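Dihydrofolate reductase (Enterococcus faecalis, PDB 4M7U) catalyses the NADPH-dependent reduction of 7,8-dihydrofolate to tetrahydrofolate, a step that probably supports glycine, purine and DNA-precursor synthesis. Local coordinates at residues I13-E18 / T124-T129; A148-V153 / H162-Y167; T47-R52 / G100-G105. One frame throughout, in Å; residues are numbered along the deposited sequence.

Interaction 1. Residues I13-E18 / T124-T129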
loop_
_atom_site.group_PDB
_atom_site.type_symbol
_atom_site.label_atom_id
_atom_site.label_comp_id
_atom_site.label_asym_id
_atom_site.label_seq_id
_atom_site.Cartn_x
_atom_site.Cartn_y
_atom_site.Cartn_z
ATOM N N ILE A 13 2.751 -1.824 0.720
ATOM C CA ILE A 13 3.508 -1.479 -0.483
ATOM C C ILE A 13 3.254 -0.031 -0.890
ATOM O O ILE A 13 2.111 0.433 -0.902
ATOM C CB ILE A 13 3.181 -2.419 -1.662
ATOM C CG1 ILE A 13 4.085 -2.100 -2.857
ATOM C CG2 ILE A 13 1.744 -2.255 -2.082
ATOM C CD1 ILE A 13 4.041 -3.148 -3.943
ATOM N N TRP A 14 4.318 0.700 -1.199
ATOM C CA TRP A 14 4.141 2.082 -1.616
ATOM C C TRP A 14 5.368 2.587 -2.334
ATOM O O TRP A 14 6.445 1.983 -2.242
ATOM C CB TRP A 14 3.784 2.994 -0.425
ATOM C CG TRP A 14 4.927 3.357 0.476
ATOM C CD1 TRP A 14 5.665 4.514 0.452
ATOM C CD2 TRP A 14 5.472 2.548 1.537
ATOM N NE1 TRP A 14 6.632 4.470 1.435
ATOM C CE2 TRP A 14 6.538 3.283 2.103
ATOM C CE3 TRP A 14 5.151 1.289 2.056
ATOM C CZ2 TRP A 14 7.282 2.785 3.188
ATOM C CZ3 TRP A 14 5.892 0.795 3.119
ATOM C CH2 TRP A 14 6.951 1.546 3.677
ATOM N N ALA A 15 5.180 3.680 -3.071
ATOM C CA ALA A 15 6.290 4.432 -3.632
ATOM C C ALA A 15 6.276 5.806 -2.983
ATOM O O ALA A 15 5.204 6.384 -2.749
ATOM C CB ALA A 15 6.156 4.557 -5.138
ATOM N N GLN A 16 7.462 6.323 -2.678
ATOM C CA GLN A 16 7.596 7.686 -2.168
ATOM C C GLN A 16 8.835 8.352 -2.762
ATOM O O GLN A 16 9.750 7.653 -3.241
ATOM C CB GLN A 16 7.710 7.669 -0.640
ATOM C CG GLN A 16 9.001 7.032 -0.146
ATOM C CD GLN A 16 9.162 7.130 1.346
ATOM O OE1 GLN A 16 8.445 6.470 2.108
ATOM N NE2 GLN A 16 10.109 7.958 1.782
ATOM N N ASP A 17 8.870 9.690 -2.701
ATOM C CA ASP A 17 10.031 10.466 -3.150
ATOM C C ASP A 17 10.993 10.700 -1.976
ATOM O O ASP A 17 10.731 10.237 -0.866
ATOM C CB ASP A 17 9.601 11.774 -3.852
ATOM C CG ASP A 17 9.245 12.902 -2.888
ATOM O OD1 ASP A 17 9.171 12.679 -1.640
ATOM O OD2 ASP A 17 9.018 14.039 -3.397
ATOM N N GLU A 18 12.096 11.404 -2.197
ATOM C CA GLU A 18 13.078 11.549 -1.114
ATOM C C GLU A 18 12.603 12.455 0.048
ATOM O O GLU A 18 13.244 12.517 1.094
ATOM C CB GLU A 18 14.458 11.966 -1.659
ATOM C CG GLU A 18 14.423 13.116 -2.626
ATOM C CD GLU A 18 15.737 13.313 -3.395
ATOM O OE1 GLU A 18 16.601 12.393 -3.404
ATOM O OE2 GLU A 18 15.901 14.397 -4.006
ATOM N N THR A 124 9.205 1.557 -2.782
ATOM C CA THR A 124 9.949 2.067 -3.932
ATOM C C THR A 124 10.426 3.471 -3.594
ATOM O O THR A 124 9.623 4.403 -3.501
ATOM C CB THR A 124 9.085 2.139 -5.194
ATOM O OG1 THR A 124 8.639 0.819 -5.544
ATOM C CG2 THR A 124 9.893 2.743 -6.360
ATOM N N MET A 125 11.726 3.621 -3.377
ATOM C CA MET A 125 12.296 4.925 -3.023
ATOM C C MET A 125 12.713 5.654 -4.302
ATOM O O MET A 125 13.602 5.199 -5.028
ATOM C CB MET A 125 13.486 4.736 -2.065
ATOM C CG MET A 125 14.165 6.041 -1.626
ATOM S SD MET A 125 13.026 7.321 -1.032
ATOM C CE MET A 125 12.965 6.929 0.688
ATOM N N ILE A 126 12.052 6.771 -4.591
ATOM C CA ILE A 126 12.339 7.524 -5.806
ATOM C C ILE A 126 13.229 8.725 -5.482
ATOM O O ILE A 126 12.853 9.612 -4.701
ATOM C CB ILE A 126 11.032 8.001 -6.478
ATOM C CG1 ILE A 126 10.087 6.805 -6.710
ATOM C CG2 ILE A 126 11.330 8.696 -7.773
ATOM C CD1 ILE A 126 8.708 7.203 -7.280
ATOM N N HIS A 127 14.410 8.749 -6.092
ATOM C CA HIS A 127 15.421 9.747 -5.762
ATOM C C HIS A 127 15.228 11.019 -6.585
ATOM O O HIS A 127 15.967 11.304 -7.529
ATOM C CB HIS A 127 16.824 9.161 -5.929
ATOM C CG HIS A 127 17.009 7.861 -5.206
ATOM N ND1 HIS A 127 17.060 7.772 -3.829
ATOM C CD2 HIS A 127 17.153 6.598 -5.677
ATOM C CE1 HIS A 127 17.235 6.505 -3.485
ATOM N NE2 HIS A 127 17.293 5.776 -4.575
ATOM N N GLU A 128 14.202 11.766 -6.206
ATOM C CA GLU A 128 13.848 13.018 -6.847
ATOM C C GLU A 128 12.853 13.664 -5.904
ATOM O O GLU A 128 12.256 12.986 -5.051
ATOM C CB GLU A 128 13.223 12.772 -8.230
ATOM C CG GLU A 128 13.109 14.015 -9.122
ATOM C CD GLU A 128 14.261 14.985 -8.904
ATOM O OE1 GLU A 128 15.284 14.861 -9.608
ATOM O OE2 GLU A 128 14.155 15.867 -8.020
ATOM N N THR A 129 12.680 14.974 -6.024
ATOM C CA THR A 129 11.693 15.650 -5.186
ATOM C C THR A 129 10.533 16.163 -6.026
ATOM O O THR A 129 10.739 16.715 -7.109
ATOM C CB THR A 129 12.294 16.812 -4.376
ATOM O OG1 THR A 129 12.815 17.798 -5.270
ATOM C CG2 THR A 129 13.394 16.317 -3.490
HETATM O O HOH W 1 16.642 16.228 -6.284
#
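Gln16 and Met125 cross each other on one face of a parallel strand pair, the methyl CE of Met125 lying 3.2 Å from NE2 of Gln16. Met125 sends CG anti to its backbone N (chi1 -180°) and then bends at its next two torsions, which swings SD and CE over the neighbouring strand. The other end of the Gln16 amide is held by Trp14: the indole NE1 donates to OE1 at 2.8 Å, almost straight and in both the ring and amide planes, so the amide cannot turn without losing that bond. On the reverse face Ala15 CB meets Thr124 CB at 3.8 Å, beside the NADP site of which Ala15 is part, while the hydroxyl of Thr124 bonds to Asp35. Between these faces the strands are joined by three main-chain bonds, the first from Thr124 N to Trp14 O at 2.8 Å. Farther along, Glu18 N donates to Glu128 O, and the Glu18 carboxylate rests against methyl CG2 of Thr129. A water lies within reach of OE2 of Glu18 and OE2 of Glu128, which are 4.6 Å apart; two acids this near would tend to raise each other's pKa.

Interaction 2. Residues A148-V153 / H162-Y167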
loop_
_atom_site.group_PDB
_atom_site.type_symbol
_atom_site.label_atom_id
_atom_site.label_comp_id
_atom_site.label_asym_id
_atom_site.label_seq_id
_atom_site.Cartn_x
_atom_site.Cartn_y
_atom_site.Cartn_z
ATOM N N ALA A 148 16.408 -6.524 1.560
ATOM C CA ALA A 148 16.707 -6.537 0.138
ATOM C C ALA A 148 16.624 -5.136 -0.466
ATOM O O ALA A 148 15.882 -4.271 0.023
ATOM C CB ALA A 148 15.785 -7.504 -0.603
ATOM N N THR A 149 17.405 -4.921 -1.520
ATOM C CA THR A 149 17.352 -3.682 -2.272
ATOM C C THR A 149 17.848 -3.945 -3.680
ATOM O O THR A 149 18.833 -4.673 -3.874
ATOM C CB THR A 149 18.152 -2.530 -1.581
ATOM O OG1 THR A 149 17.887 -1.288 -2.247
ATOM C CG2 THR A 149 19.666 -2.814 -1.565
ATOM N N VAL A 150 17.135 -3.395 -4.662
ATOM C CA VAL A 150 17.557 -3.473 -6.063
ATOM C C VAL A 150 17.280 -2.148 -6.787
ATOM O O VAL A 150 16.176 -1.587 -6.695
ATOM C CB VAL A 150 16.894 -4.672 -6.800
ATOM C CG1 VAL A 150 15.398 -4.555 -6.770
ATOM C CG2 VAL A 150 17.358 -4.754 -8.248
ATOM N N PRO A 151 18.292 -1.621 -7.487
ATOM C CA PRO A 151 18.089 -0.354 -8.195
ATOM C C PRO A 151 17.165 -0.569 -9.380
ATOM O O PRO A 151 17.196 -1.642 -9.969
ATOM C CB PRO A 151 19.499 0.005 -8.682
ATOM C CG PRO A 151 20.214 -1.299 -8.758
ATOM C CD PRO A 151 19.662 -2.141 -7.643
ATOM N N GLY A 152 16.349 0.420 -9.721
ATOM C CA GLY A 152 15.482 0.274 -10.873
ATOM C C GLY A 152 16.145 0.788 -12.140
ATOM O O GLY A 152 16.985 1.704 -12.097
ATOM N N VAL A 153 15.764 0.204 -13.274
ATOM C CA VAL A 153 16.310 0.624 -14.565
ATOM C C VAL A 153 15.630 1.886 -15.102
ATOM O O VAL A 153 14.403 1.942 -15.202
ATOM C CB VAL A 153 16.175 -0.502 -15.604
ATOM C CG1 VAL A 153 16.710 -0.047 -16.958
ATOM C CG2 VAL A 153 16.909 -1.744 -15.121
ATOM N N HIS A 162 15.732 5.171 -8.888
ATOM C CA HIS A 162 14.866 4.657 -7.841
ATOM C C HIS A 162 15.381 3.326 -7.315
ATOM O O HIS A 162 16.156 2.645 -7.997
ATOM C CB HIS A 162 13.418 4.551 -8.356
ATOM C CG HIS A 162 13.267 3.711 -9.591
ATOM N ND1 HIS A 162 13.627 4.160 -10.848
ATOM C CD2 HIS A 162 12.785 2.454 -9.764
ATOM C CE1 HIS A 162 13.376 3.216 -11.737
ATOM N NE2 HIS A 162 12.866 2.176 -11.118
ATOM N N ASP A 163 14.979 2.983 -6.089
ATOM C CA ASP A 163 15.304 1.688 -5.506
ATOM C C ASP A 163 14.042 0.964 -5.076
ATOM O O ASP A 163 13.085 1.593 -4.602
ATOM C CB ASP A 163 16.272 1.827 -4.316
ATOM C CG ASP A 163 17.658 2.275 -4.745
ATOM O OD1 ASP A 163 18.403 1.451 -5.321
ATOM O OD2 ASP A 163 17.994 3.457 -4.538
ATOM N N TYR A 164 14.033 -0.353 -5.283
ATOM C CA TYR A 164 12.986 -1.209 -4.754
ATOM C C TYR A 164 13.499 -1.889 -3.483
ATOM O O TYR A 164 14.411 -2.737 -3.542
ATOM C CB TYR A 164 12.601 -2.271 -5.787
ATOM C CG TYR A 164 11.977 -1.710 -7.047
ATOM C CD1 TYR A 164 12.753 -1.429 -8.166
ATOM C CD2 TYR A 164 10.601 -1.476 -7.123
ATOM C CE1 TYR A 164 12.178 -0.918 -9.333
ATOM C CE2 TYR A 164 10.016 -0.966 -8.292
ATOM C CZ TYR A 164 10.810 -0.689 -9.385
ATOM O OH TYR A 164 10.231 -0.184 -10.540
ATOM N N GLU A 165 12.907 -1.536 -2.341
ATOM C CA GLU A 165 13.386 -2.040 -1.064
ATOM C C GLU A 165 12.396 -2.993 -0.393
ATOM O O GLU A 165 11.183 -2.827 -0.512
ATOM C CB GLU A 165 13.676 -0.869 -0.118
ATOM C CG GLU A 165 14.599 0.192 -0.696
ATOM C CD GLU A 165 14.797 1.355 0.260
ATOM O OE1 GLU A 165 13.930 1.551 1.154
ATOM O OE2 GLU A 165 15.821 2.067 0.131
ATOM N N THR A 166 12.926 -3.973 0.339
ATOM C CA THR A 166 12.103 -4.871 1.146
ATOM C C THR A 166 12.528 -4.808 2.614
ATOM O O THR A 166 13.720 -4.914 2.916
ATOM C CB THR A 166 12.235 -6.320 0.645
ATOM O OG1 THR A 166 11.961 -6.361 -0.763
ATOM C CG2 THR A 166 11.261 -7.256 1.389
ATOM N N TYR A 167 11.563 -4.636 3.519
ATOM C CA TYR A 167 11.832 -4.665 4.963
ATOM C C TYR A 167 11.097 -5.838 5.633
ATOM O O TYR A 167 9.980 -6.183 5.239
ATOM C CB TYR A 167 11.428 -3.342 5.622
ATOM C CG TYR A 167 12.192 -2.133 5.113
ATOM C CD1 TYR A 167 11.887 -1.563 3.884
ATOM C CD2 TYR A 167 13.219 -1.567 5.861
ATOM C CE1 TYR A 167 12.573 -0.461 3.419
ATOM C CE2 TYR A 167 13.918 -0.461 5.398
ATOM C CZ TYR A 167 13.589 0.082 4.180
ATOM O OH TYR A 167 14.269 1.171 3.703
HETATM O O HOH W 2 19.274 -0.836 -4.437
HETATM O O HOH W 3 17.986 0.898 -1.027
HETATM O O HOH W 4 17.684 3.690 -10.472
#
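Thr149 OG1 sits 3.9 Å from CG of Glu165, the two side chains running side by side, and is gripped by two waters: one water donates to Asp163 OD1 at 2.6 Å, the other to Glu165 OE2 at 2.7 Å. A chi1 of -171° swings OG1 clear of the main-chain nitrogen and puts it on the side of the facing strand, where the waters bridge it to both acids. Each acid has a second tie: Asp163 OD2 bonds to His127, and Glu165 OE1 takes the hydroxyl of Tyr167 at 2.6 Å from above the carboxylate plane while also pairing with Arg123. Thr149, Asp163, Glu165 and Tyr167 belong to the C-terminal beta hairpin of the dihydrofolate reductase fold, whose strand 144-151 forms one margin of the central sheet; antiparallel main-chain bonds join it to strand 162-169, among them Tyr164 N to Val150 O at 2.8 Å. On the opposite face the side chains of Val150 and Tyr164 cross, CG1 of the one 3.7 Å from CB of the other, and the phenol ring turns its edge toward Gly152. Here Gly152 lays its CA over one face of the His162 imidazole, 3.2 Å from NE2, while its N donates to His162 O. Imidazole ND1 is anchored in turn by the carbonyl of Tyr160.

Interaction 3. Residues T47-R52 / G100-G105. With NAP (NADP nicotinamide-adenine-dinucleotide phosphate), chain B.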
loop_
_atom_site.group_PDB
_atom_site.type_symbol
_atom_site.label_atom_id
_atom_site.label_comp_id
_atom_site.label_asym_id
_atom_site.label_seq_id
_atom_site.Cartn_x
_atom_site.Cartn_y
_atom_site.Cartn_z
ATOM N N THR A 47 -5.474 -9.337 -2.129
ATOM C CA THR A 47 -6.372 -8.289 -1.675
ATOM C C THR A 47 -5.609 -6.978 -1.491
ATOM O O THR A 47 -4.481 -6.965 -0.991
ATOM C CB THR A 47 -7.108 -8.694 -0.380
ATOM O OG1 THR A 47 -7.894 -9.863 -0.645
ATOM C CG2 THR A 47 -8.035 -7.569 0.084
ATOM N N LEU A 48 -6.214 -5.883 -1.931
ATOM C CA LEU A 48 -5.617 -4.566 -1.784
ATOM C C LEU A 48 -6.509 -3.701 -0.869
ATOM O O LEU A 48 -7.716 -3.570 -1.119
ATOM C CB LEU A 48 -5.471 -3.914 -3.162
ATOM C CG LEU A 48 -4.922 -2.485 -3.150
ATOM C CD1 LEU A 48 -3.457 -2.485 -2.694
ATOM C CD2 LEU A 48 -5.071 -1.825 -4.515
ATOM N N VAL A 49 -5.922 -3.131 0.185
ATOM C CA VAL A 49 -6.665 -2.293 1.142
ATOM C C VAL A 49 -6.335 -0.824 0.924
ATOM O O VAL A 49 -5.164 -0.443 0.957
ATOM C CB VAL A 49 -6.325 -2.654 2.614
ATOM C CG1 VAL A 49 -7.120 -1.772 3.588
ATOM C CG2 VAL A 49 -6.611 -4.126 2.875
ATOM N N LEU A 50 -7.363 -0.001 0.709
ATOM C CA LEU A 50 -7.172 1.427 0.455
ATOM C C LEU A 50 -8.077 2.296 1.346
ATOM O O LEU A 50 -9.275 2.024 1.472
ATOM C CB LEU A 50 -7.473 1.750 -1.013
ATOM C CG LEU A 50 -6.659 1.072 -2.112
ATOM C CD1 LEU A 50 -7.211 1.465 -3.487
ATOM C CD2 LEU A 50 -5.210 1.505 -1.985
ATOM N N GLY A 51 -7.516 3.347 1.947
ATOM C CA GLY A 51 -8.340 4.322 2.647
ATOM C C GLY A 51 -9.239 5.015 1.638
ATOM O O GLY A 51 -8.943 5.007 0.432
ATOM N N ARG A 52 -10.335 5.618 2.104
ATOM C CA ARG A 52 -11.293 6.234 1.181
ATOM C C ARG A 52 -10.663 7.297 0.282
ATOM O O ARG A 52 -10.925 7.323 -0.927
ATOM C CB ARG A 52 -12.493 6.827 1.931
ATOM C CG ARG A 52 -13.425 7.625 1.013
ATOM C CD ARG A 52 -14.545 8.307 1.774
ATOM N NE ARG A 52 -14.035 9.228 2.789
ATOM C CZ ARG A 52 -13.581 10.453 2.531
ATOM N NH1 ARG A 52 -13.569 10.908 1.285
ATOM N NH2 ARG A 52 -13.130 11.217 3.520
ATOM N N GLY A 100 -4.716 -15.621 0.636
ATOM C CA GLY A 100 -3.575 -14.958 0.027
ATOM C C GLY A 100 -3.054 -13.819 0.889
ATOM O O GLY A 100 -3.274 -13.799 2.100
ATOM N N VAL A 101 -2.367 -12.864 0.272
ATOM C CA VAL A 101 -1.777 -11.771 1.031
ATOM C C VAL A 101 -2.740 -10.576 1.020
ATOM O O VAL A 101 -3.387 -10.294 0.005
ATOM C CB VAL A 101 -0.386 -11.345 0.453
ATOM C CG1 VAL A 101 0.278 -10.299 1.355
ATOM C CG2 VAL A 101 0.537 -12.547 0.295
ATOM N N THR A 102 -2.845 -9.895 2.156
ATOM C CA THR A 102 -3.644 -8.681 2.276
ATOM C C THR A 102 -2.683 -7.500 2.187
ATOM O O THR A 102 -1.919 -7.226 3.120
ATOM C CB THR A 102 -4.415 -8.628 3.621
ATOM O OG1 THR A 102 -5.216 -9.812 3.772
ATOM C CG2 THR A 102 -5.320 -7.395 3.682
ATOM N N VAL A 103 -2.707 -6.816 1.047
ATOM C CA VAL A 103 -1.757 -5.751 0.781
ATOM C C VAL A 103 -2.343 -4.416 1.196
ATOM O O VAL A 103 -3.463 -4.053 0.796
ATOM C CB VAL A 103 -1.390 -5.706 -0.700
ATOM C CG1 VAL A 103 -0.444 -4.567 -0.970
ATOM C CG2 VAL A 103 -0.754 -7.027 -1.117
ATOM N N ILE A 104 -1.599 -3.700 2.028
ATOM C CA ILE A 104 -2.021 -2.388 2.497
ATOM C C ILE A 104 -1.476 -1.359 1.514
ATOM O O ILE A 104 -0.268 -1.142 1.440
ATOM C CB ILE A 104 -1.474 -2.079 3.911
ATOM C CG1 ILE A 104 -1.753 -3.239 4.870
ATOM C CG2 ILE A 104 -2.087 -0.797 4.442
ATOM C CD1 ILE A 104 -3.243 -3.643 4.916
ATOM N N GLY A 105 -2.356 -0.733 0.745
ATOM C CA GLY A 105 -1.908 0.159 -0.307
ATOM C C GLY A 105 -1.916 1.640 0.019
ATOM O O GLY A 105 -1.564 2.440 -0.843
HETATM P PA NAP B . -6.228 7.771 3.175
HETATM O O1A NAP B . -5.382 7.035 4.259
HETATM O O2A NAP B . -6.092 7.124 1.809
HETATM O O5B NAP B . -7.743 7.695 3.561
HETATM C C5B NAP B . -8.184 8.217 4.779
HETATM C C4B NAP B . -9.591 7.798 5.067
HETATM O O4B NAP B . -9.823 6.319 5.110
HETATM C C3B NAP B . -10.380 8.403 6.204
HETATM O O3B NAP B . -10.721 9.739 6.205
HETATM C C2B NAP B . -11.453 7.400 6.401
HETATM O O2B NAP B . -12.593 7.459 5.625
HETATM C C1B NAP B . -10.574 6.167 6.381
HETATM N N9A NAP B . -10.079 5.284 7.391
HETATM C C8A NAP B . -8.792 5.161 7.718
HETATM N N7A NAP B . -8.728 4.326 8.871
HETATM C C5A NAP B . -10.033 3.986 9.233
HETATM C C6A NAP B . -10.533 3.199 10.278
HETATM N N6A NAP B . -9.622 2.582 11.207
HETATM N N1A NAP B . -11.850 3.042 10.382
HETATM C C2A NAP B . -12.713 3.625 9.489
HETATM N N3A NAP B . -12.218 4.410 8.449
HETATM C C4A NAP B . -10.889 4.565 8.353
HETATM O O3 NAP B . -5.871 9.309 3.096
HETATM P PN NAP B . -4.484 9.962 3.506
HETATM O O1N NAP B . -4.313 9.902 5.056
HETATM O O2N NAP B . -3.304 9.287 2.842
HETATM O O5D NAP B . -4.565 11.447 2.961
HETATM C C5D NAP B . -5.379 11.667 1.834
HETATM C C4D NAP B . -6.019 13.034 1.675
HETATM O O4D NAP B . -5.827 14.059 2.728
HETATM C C3D NAP B . -5.971 13.766 0.334
HETATM O O3D NAP B . -7.087 13.935 -0.364
HETATM C C2D NAP B . -5.157 15.001 0.599
HETATM O O2D NAP B . -5.236 16.102 -0.228
HETATM C C1D NAP B . -5.206 15.229 2.095
HETATM N N1N NAP B . -4.307 16.059 2.860
HETATM C C2N NAP B . -4.109 17.492 2.721
HETATM C C3N NAP B . -3.200 18.246 3.700
HETATM C C7N NAP B . -3.544 19.667 3.963
HETATM O O7N NAP B . -4.727 19.972 4.047
HETATM N N7N NAP B . -2.578 20.684 3.701
HETATM C C4N NAP B . -2.210 17.474 4.609
HETATM C C5N NAP B . -2.292 15.930 4.463
HETATM C C6N NAP B . -3.258 15.270 3.461
HETATM P P2B NAP B . -13.772 8.370 6.127
HETATM O O1X NAP B . -13.273 9.848 6.233
HETATM O O2X NAP B . -14.909 8.302 5.061
HETATM O O3X NAP B . -14.228 7.875 7.480
#
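Thr47 to Val49 run parallel to Thr102 to Ile104, the strand axes 4.6 Å apart and turned by 27°, with four main-chain hydrogen bonds that end where Gly105 N meets Val49 O at 2.8 Å. On one face Val49 is the centre of the packing: its CG2 lies against CG2 of Thr102 at 3.6 Å and reaches CD1 of Ile104 at 4.0 Å, with Ile104 packing in turn on helix 108-114. Thr47 lies on this face too, its hydroxyl bonded to Tyr94. On the other face CD1 of Leu48 comes 4.0 Å from CG1 of Val103, and the pair is covered by helix 33-43. Leu50 rests CD2 against the main chain of Gly105, whose lack of a side chain permits this approach and that of Leu48 CD1. Beyond Leu50 the strand gives way to a helix capped by Gly51, and the cofactor docks at this junction, as expected for the C-terminal edge of a parallel sheet. Arg52 N donates to ribose O4B. Its side chain sets out trans to the main-chain nitrogen (chi1 173°) and turns at chi3, presenting the guanidinium edge-on to the 2'-phosphate: NE bonds to O2X at 2.6 Å and NH2 to O1X at 3.0 Å, while NH1 is braced by Glu56. A paired, edge-on grip on that phosphate is consistent with a site that recognises NADP(H) rather than NAD(H).

Followed from the N terminus, the chain lays down 13-18 first and only returns to it at 124-129, so interaction 1 closes the longest loop. Interaction 3 nests inside that loop, pairing 47-52 with 100-105, whereas interaction 2 follows in series as a local hairpin of 148-153 and 162-167; none cross. All three lie in one mixed sheet. Strand 101-104 neighbours strand 9-17, where Ile13 N bonds to Ile104 O, and strand 120-126 neighbours strand 162-169, where Met125 N bonds to Asp163 O. Together the contacts thus join six successive strands, from strand 47-51, which leads into the adenosine-phosphate site, to the hairpin margin; interactions 2 and 3 do not touch.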